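Local coordinates for protein O-methyltransferase, SAM-dependent (Legionella pneumophila subsp. pneumophila, PDB 3R3H) that probably transfers a methyl group from S-adenosylmethionine to a hydroxyl oxygen of its substrate, at residues E47-M52 and A75-L80; L55-R60 and S79-D84; P103-A108 and I114-G119. All blocks are in the same frame, centred on the assembly; numbering follows the deposited sequence.

Contact 1 of 3, residues E47-M52 and A75-L80; sequences EQAQFM and ALAMSL
A49 on helix 46-59 meets A77 on helix 73-80, and one turn further along helix 46-59, M52 meets M78, the residue after A77, where two neighbouring helices of the Rossmann-like methyltransferase fold pack against each other. The contact is entirely apolar and buried. In the alanine pair two methyl groups touch, A49 CB and A77 CB being 4.1 Å apart. Residues this small let the backbones come near, with CA of A49 and CA of A77 separated by 6.5 Å. A77 CB points at helix 46-59, and its side chain also rests on L27 of helix 25-32.

The methionine pair fills a wider part of the interface, where the CA atoms of M52 and M78 are 7.2 Å apart. Long, unbranched and flexible, methionine suits such a place because it can bend to fit. M52 starts toward the partner helix, its CG anti to the carbonyl carbon (chi1 -64°), and its chain then turns at chi3. M78 leaves its helix less directly, also bends at chi3, and touches V64 and E66 of strand 63-68. The two side chains run obliquely past one another, and the meeting itself is between their terminal methyls, M52 CE lying 4.1 Å from M78 CE.

Contact 2 of 3, residues L55-R60 and S79-D84; sequences LIRLTR and SLALPD
The C-terminal end of helix 46-59 packs here on the loop that leaves helix 73-80 for strand 87-92 of the Rossmann-like fold. I56 carries the contact with one branch, its methyl CG2, which sits 3.5 Å from the carbonyl oxygen A81 O and 3.6 Å from CD2 of L82. A chi1 of -73° sets CG2 anti to the backbone N and beside the carbonyl carbon, the direction in which A81 O and L82 CD2 lie. I56 and L82 cross at about a right angle, and both reach into the interior, I56 touching F139 of strand 137-143 and L82 touching V88 of strand 87-92.

A81 is small enough for the loop to pass near the helix, its CA lying 6.6 Å from CA of I56. Its CB is 4.3 Å from I56 CG2, and R57 NE lies loosely 4.5 Å from the same A81 CB, the guanidinium set obliquely to the methyl. Aliphatic along its length and charged at its end, R57 suits this partly exposed border, and it makes a cation-pi contact with F204 of the second subunit.

Within the helix, T59 turns its hydroxyl back to L55 O, with OG1 as donor at 2.7 Å. That oxygen also accepts from T59 N, the two donors arriving from opposite faces of the carbonyl plane. R60, with positive phi (63°), is the C-prime residue that ends the helix, and I56, which carries the contact, also supplies its carbonyl oxygen to this turn: the loop packs on a helix end closed by a Schellman motif.

Contact 3 of 3, residues P103-A108 and I114-G119; sequences PYWREA and IKLRLG
Helix 102-107 lies over strand 114-118, the outermost strand of this chain's sheet on that side, the closest pair of CA atoms, W105 and I114, being 8.0 Å apart. A separation of that size suits a large flat side chain, and W105 spans it, pointing from the helix toward the strand with CG anti to the carbonyl carbon (chi1 -67°).

I114 reaches under one face of the indole with two branches. Its CD1 lies 3.4 Å from the centroid of the five-membered ring and only 5° off the ring normal, a well-centred CH-pi contact. The other branch, CG2, covers the six-membered ring, 3.6 Å from W105 CH2. Isoleucine, with one short and one longer branch, can cover both rings at once. L116, two residues along the strand, comes instead to the rim of the indole, with its CB near the ring plane and 4.5 Å from W105 CH2.

The polar atom of this buried indole is satisfied as well, since W105 NE1 is hydrogen-bonded to G72 O. I114 rests in addition on V88 and T90 of the adjoining parallel strand, and on S79 of helix 73-80. Helix and strand packed through such an apolar layer are characteristic of the beta-alpha-beta crossover, formed here by strand 87-92, helix 102-107 and strand 114-118.

Contact 1 opens first along the chain; contact 2 follows on helix 46-59 and the end of helix 73-80, overlapping it at S79 and L80, and contact 3 comes after both. The centres of contacts 1 and 2 are about 9 Å apart, and M78 CG touches I56 CD1 at 3.6 Å. Contact 3 is centred about 14 Å from contact 1 and about 17 Å from contact 2. It is tied to contact 1 through L76 and W105, and to both others through S79 OG and I114 CD1. Together they run from helix 46-59, which meets the second subunit, across helix 73-80 to helix 102-107 and strand 114-118, all within one Rossmann-like domain.

Contact 1 of 3, residues E47-M52 and A75-L80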
# COMPACT_ATOMS: atom_id res chain seq x y z
N GLU A 47 9.62 3.26 6.64
CA GLU A 47 8.83 2.23 5.94
C GLU A 47 7.85 2.84 4.95
O GLU A 47 7.36 2.14 4.03
CB GLU A 47 8.08 1.36 6.95
CG GLU A 47 8.09 1.88 8.36
CD GLU A 47 7.30 3.15 8.51
OE1 GLU A 47 7.42 3.82 9.56
OE2 GLU A 47 6.56 3.47 7.57
N GLN A 48 7.57 4.12 5.13
CA GLN A 48 6.67 4.83 4.24
C GLN A 48 7.41 4.93 2.93
O GLN A 48 6.83 4.76 1.86
CB GLN A 48 6.40 6.24 4.76
CG GLN A 48 4.95 6.47 5.11
CD GLN A 48 4.48 5.49 6.17
OE1 GLN A 48 4.78 5.65 7.35
NE2 GLN A 48 3.75 4.46 5.75
N ALA A 49 8.70 5.20 3.05
CA ALA A 49 9.56 5.35 1.89
C ALA A 49 9.82 3.99 1.25
O ALA A 49 9.87 3.88 0.03
CB ALA A 49 10.87 5.99 2.31
N GLN A 50 9.97 2.97 2.08
CA GLN A 50 10.22 1.65 1.55
C GLN A 50 8.97 1.15 0.83
O GLN A 50 9.06 0.36 -0.12
CB GLN A 50 10.63 0.71 2.68
CG GLN A 50 10.84 -0.71 2.22
CD GLN A 50 11.72 -1.51 3.16
OE1 GLN A 50 11.69 -2.74 3.18
NE2 GLN A 50 12.54 -0.80 3.94
N PHE A 51 7.81 1.62 1.27
CA PHE A 51 6.55 1.24 0.65
C PHE A 51 6.49 1.92 -0.71
O PHE A 51 6.04 1.32 -1.68
CB PHE A 51 5.36 1.68 1.50
CG PHE A 51 4.02 1.48 0.82
CD1 PHE A 51 3.14 2.55 0.65
CD2 PHE A 51 3.65 0.23 0.33
CE1 PHE A 51 1.91 2.38 -0.01
CE2 PHE A 51 2.42 0.05 -0.34
CZ PHE A 51 1.55 1.13 -0.50
N MET A 52 6.94 3.17 -0.76
CA MET A 52 6.94 3.95 -2.00
C MET A 52 7.98 3.42 -3.00
O MET A 52 7.94 3.75 -4.19
CB MET A 52 7.21 5.43 -1.70
CG MET A 52 6.12 6.12 -0.85
SD MET A 52 6.26 7.92 -0.80
CE MET A 52 7.75 8.09 0.16
N ALA A 75 13.82 11.41 -1.63
CA ALA A 75 14.33 11.54 -3.00
C ALA A 75 15.39 10.46 -3.26
O ALA A 75 15.49 9.92 -4.38
CB ALA A 75 14.93 12.93 -3.22
N LEU A 76 16.17 10.16 -2.22
CA LEU A 76 17.22 9.16 -2.32
C LEU A 76 16.60 7.78 -2.42
O LEU A 76 16.90 7.01 -3.35
CB LEU A 76 18.10 9.25 -1.08
CG LEU A 76 19.24 8.23 -0.99
CD1 LEU A 76 20.17 8.37 -2.19
CD2 LEU A 76 20.00 8.47 0.31
N ALA A 77 15.73 7.47 -1.46
CA ALA A 77 15.04 6.18 -1.42
C ALA A 77 14.37 5.90 -2.75
O ALA A 77 14.43 4.79 -3.25
CB ALA A 77 13.99 6.18 -0.31
N MET A 78 13.73 6.92 -3.31
CA MET A 78 13.04 6.79 -4.59
C MET A 78 13.98 6.41 -5.74
O MET A 78 13.66 5.51 -6.52
CB MET A 78 12.30 8.10 -4.94
CG MET A 78 10.85 8.13 -4.44
SD MET A 78 9.95 9.68 -4.73
CE MET A 78 9.30 9.95 -3.09
N SER A 79 15.14 7.06 -5.85
CA SER A 79 16.06 6.72 -6.94
C SER A 79 16.74 5.38 -6.72
O SER A 79 17.16 4.72 -7.66
CB SER A 79 17.11 7.83 -7.16
OG SER A 79 18.13 7.79 -6.20
N LEU A 80 16.84 4.97 -5.46
CA LEU A 80 17.46 3.69 -5.13
C LEU A 80 16.61 2.55 -5.67
O LEU A 80 17.12 1.48 -5.97
CB LEU A 80 17.59 3.52 -3.62
CG LEU A 80 18.75 4.24 -2.95
CD1 LEU A 80 18.63 4.09 -1.44
CD2 LEU A 80 20.08 3.66 -3.43

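Contact 2 of 3, residues L55-R60 and S79-D84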
# COMPACT_ATOMS: atom_id res chain seq x y z
N LEU A 55 6.16 0.63 -4.60
CA LEU A 55 5.29 1.27 -5.57
C LEU A 55 5.99 1.59 -6.88
O LEU A 55 5.41 1.42 -7.97
CB LEU A 55 4.70 2.54 -4.96
CG LEU A 55 3.84 2.31 -3.71
CD1 LEU A 55 3.51 3.64 -3.06
CD2 LEU A 55 2.58 1.56 -4.07
N ILE A 56 7.22 2.06 -6.78
CA ILE A 56 8.01 2.41 -7.95
C ILE A 56 8.32 1.17 -8.79
O ILE A 56 8.31 1.22 -10.02
CB ILE A 56 9.30 3.14 -7.51
CG1 ILE A 56 8.91 4.55 -7.05
CG2 ILE A 56 10.36 3.15 -8.62
CD1 ILE A 56 10.02 5.40 -6.57
N ARG A 57 8.60 0.06 -8.12
CA ARG A 57 8.90 -1.18 -8.82
C ARG A 57 7.62 -1.66 -9.52
O ARG A 57 7.64 -2.02 -10.70
CB ARG A 57 9.38 -2.25 -7.83
CG ARG A 57 10.60 -1.86 -7.00
CD ARG A 57 10.64 -2.69 -5.72
NE ARG A 57 11.69 -2.27 -4.79
CZ ARG A 57 11.67 -2.53 -3.47
NH1 ARG A 57 10.65 -3.20 -2.92
NH2 ARG A 57 12.67 -2.13 -2.69
N LEU A 58 6.51 -1.64 -8.78
CA LEU A 58 5.21 -2.06 -9.31
C LEU A 58 4.73 -1.14 -10.43
O LEU A 58 3.98 -1.55 -11.31
CB LEU A 58 4.17 -2.12 -8.18
CG LEU A 58 4.11 -3.38 -7.31
CD1 LEU A 58 5.50 -3.86 -6.92
CD2 LEU A 58 3.31 -3.09 -6.07
N THR A 59 5.17 0.11 -10.39
CA THR A 59 4.82 1.07 -11.43
C THR A 59 5.74 0.85 -12.64
O THR A 59 5.36 1.12 -13.78
CB THR A 59 5.02 2.53 -10.92
OG1 THR A 59 4.09 2.81 -9.87
CG2 THR A 59 4.82 3.53 -12.04
N ARG A 60 6.93 0.33 -12.36
CA ARG A 60 7.95 0.10 -13.39
C ARG A 60 8.26 1.50 -13.91
O ARG A 60 8.44 1.73 -15.10
CB ARG A 60 7.39 -0.79 -14.49
CG ARG A 60 6.98 -2.14 -13.95
CD ARG A 60 6.26 -3.00 -14.95
NE ARG A 60 5.37 -3.91 -14.24
CZ ARG A 60 4.77 -4.97 -14.77
NH1 ARG A 60 4.96 -5.27 -16.05
NH2 ARG A 60 3.98 -5.72 -14.01
N SER A 79 15.14 7.06 -5.85
CA SER A 79 16.06 6.72 -6.94
C SER A 79 16.74 5.38 -6.72
O SER A 79 17.16 4.72 -7.66
CB SER A 79 17.11 7.83 -7.16
OG SER A 79 18.13 7.79 -6.20
N LEU A 80 16.84 4.97 -5.46
CA LEU A 80 17.46 3.69 -5.13
C LEU A 80 16.61 2.55 -5.67
O LEU A 80 17.12 1.48 -5.97
CB LEU A 80 17.59 3.52 -3.62
CG LEU A 80 18.75 4.24 -2.95
CD1 LEU A 80 18.63 4.09 -1.44
CD2 LEU A 80 20.08 3.66 -3.43
N ALA A 81 15.31 2.80 -5.78
CA ALA A 81 14.38 1.80 -6.28
C ALA A 81 14.15 2.00 -7.77
O ALA A 81 13.33 1.32 -8.38
CB ALA A 81 13.07 1.90 -5.52
N LEU A 82 14.89 2.93 -8.35
CA LEU A 82 14.78 3.24 -9.77
C LEU A 82 15.91 2.62 -10.57
O LEU A 82 17.02 2.42 -10.06
CB LEU A 82 14.79 4.76 -10.00
CG LEU A 82 13.53 5.61 -9.85
CD1 LEU A 82 13.84 7.07 -10.13
CD2 LEU A 82 12.49 5.12 -10.82
N PRO A 83 15.65 2.31 -11.85
CA PRO A 83 16.70 1.72 -12.69
C PRO A 83 17.70 2.80 -13.16
O PRO A 83 17.38 3.99 -13.17
CB PRO A 83 15.90 1.10 -13.84
CG PRO A 83 14.72 2.01 -13.96
CD PRO A 83 14.34 2.27 -12.53
N ASP A 84 18.91 2.37 -13.51
CA ASP A 84 19.98 3.26 -13.97
C ASP A 84 19.55 4.42 -14.87
O ASP A 84 20.02 5.54 -14.72
CB ASP A 84 21.06 2.44 -14.70
CG ASP A 84 21.34 1.09 -14.04
OD1 ASP A 84 20.38 0.28 -13.88
OD2 ASP A 84 22.52 0.83 -13.69

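Contact 3 of 3, residues P103-A108 and I114-G119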
# COMPACT_ATOMS: atom_id res chain seq x y z
N PRO A 103 25.75 15.08 -0.61
CA PRO A 103 26.86 14.24 -0.15
C PRO A 103 26.42 12.77 -0.07
O PRO A 103 27.10 11.86 -0.58
CB PRO A 103 27.20 14.82 1.22
CG PRO A 103 26.88 16.25 1.05
CD PRO A 103 25.56 16.22 0.31
N TYR A 104 25.27 12.55 0.57
CA TYR A 104 24.71 11.22 0.73
C TYR A 104 24.30 10.65 -0.63
O TYR A 104 24.51 9.46 -0.90
CB TYR A 104 23.50 11.28 1.66
CG TYR A 104 23.85 11.81 3.02
CD1 TYR A 104 23.77 13.17 3.29
CD2 TYR A 104 24.27 10.96 4.03
CE1 TYR A 104 24.11 13.67 4.52
CE2 TYR A 104 24.62 11.44 5.27
CZ TYR A 104 24.54 12.80 5.52
OH TYR A 104 24.91 13.29 6.75
N TRP A 105 23.71 11.49 -1.48
CA TRP A 105 23.32 11.03 -2.80
C TRP A 105 24.52 10.45 -3.56
O TRP A 105 24.40 9.41 -4.21
CB TRP A 105 22.68 12.18 -3.58
CG TRP A 105 21.34 12.67 -3.02
CD1 TRP A 105 20.54 12.04 -2.11
CD2 TRP A 105 20.66 13.88 -3.38
NE1 TRP A 105 19.41 12.78 -1.87
CE2 TRP A 105 19.45 13.92 -2.63
CE3 TRP A 105 20.94 14.94 -4.25
CZ2 TRP A 105 18.53 14.98 -2.73
CZ3 TRP A 105 20.02 16.01 -4.36
CH2 TRP A 105 18.83 16.01 -3.60
N ARG A 106 25.68 11.12 -3.47
CA ARG A 106 26.91 10.68 -4.13
C ARG A 106 27.36 9.35 -3.55
O ARG A 106 27.64 8.39 -4.27
CB ARG A 106 28.05 11.67 -3.90
CG ARG A 106 27.77 13.08 -4.34
CD ARG A 106 28.29 13.34 -5.72
NE ARG A 106 27.70 14.55 -6.29
CZ ARG A 106 27.70 15.74 -5.70
NH1 ARG A 106 28.26 15.90 -4.51
NH2 ARG A 106 27.13 16.79 -6.31
N GLU A 107 27.46 9.34 -2.23
CA GLU A 107 27.87 8.17 -1.48
C GLU A 107 27.07 6.96 -1.93
O GLU A 107 27.60 5.85 -2.02
CB GLU A 107 27.66 8.43 0.00
CG GLU A 107 27.84 7.23 0.92
CD GLU A 107 27.40 7.54 2.36
OE1 GLU A 107 27.05 6.57 3.08
OE2 GLU A 107 27.41 8.73 2.76
N ALA A 108 25.79 7.18 -2.24
CA ALA A 108 24.91 6.10 -2.68
C ALA A 108 24.79 5.99 -4.20
O ALA A 108 24.02 5.18 -4.69
CB ALA A 108 23.53 6.28 -2.06
N ILE A 114 19.05 12.08 -9.38
CA ILE A 114 18.26 13.05 -8.64
C ILE A 114 18.41 14.49 -9.15
O ILE A 114 19.50 15.06 -9.16
CB ILE A 114 18.61 12.99 -7.14
CG1 ILE A 114 18.39 11.57 -6.62
CG2 ILE A 114 17.74 13.95 -6.36
CD1 ILE A 114 18.93 11.33 -5.22
N LYS A 115 17.29 15.07 -9.56
CA LYS A 115 17.25 16.42 -10.09
C LYS A 115 16.51 17.36 -9.13
O LYS A 115 15.28 17.39 -9.11
CB LYS A 115 16.56 16.40 -11.47
CG LYS A 115 17.02 17.49 -12.44
CD LYS A 115 16.81 18.88 -11.85
CE LYS A 115 17.51 19.97 -12.66
NZ LYS A 115 16.77 20.31 -13.91
N LEU A 116 17.25 18.11 -8.32
CA LEU A 116 16.67 19.03 -7.36
C LEU A 116 16.14 20.33 -7.98
O LEU A 116 16.81 20.97 -8.79
CB LEU A 116 17.70 19.37 -6.29
CG LEU A 116 17.28 20.31 -5.15
CD1 LEU A 116 16.26 19.61 -4.24
CD2 LEU A 116 18.51 20.68 -4.34
N ARG A 117 14.93 20.72 -7.59
CA ARG A 117 14.32 21.95 -8.10
C ARG A 117 13.87 22.75 -6.90
O ARG A 117 12.91 22.39 -6.23
CB ARG A 117 13.11 21.62 -8.96
CG ARG A 117 13.44 20.84 -10.20
CD ARG A 117 14.11 21.71 -11.24
NE ARG A 117 13.25 21.89 -12.40
CZ ARG A 117 12.47 22.95 -12.62
NH1 ARG A 117 12.44 23.96 -11.75
NH2 ARG A 117 11.73 23.00 -13.71
N LEU A 118 14.58 23.84 -6.62
CA LEU A 118 14.26 24.68 -5.47
C LEU A 118 13.19 25.73 -5.78
O LEU A 118 13.06 26.18 -6.92
CB LEU A 118 15.54 25.38 -4.99
CG LEU A 118 16.60 24.42 -4.48
CD1 LEU A 118 17.93 25.15 -4.40
CD2 LEU A 118 16.19 23.89 -3.11
N GLY A 119 12.43 26.13 -4.77
CA GLY A 119 11.41 27.15 -4.97
C GLY A 119 9.98 26.66 -4.88
O GLY A 119 9.73 25.44 -4.86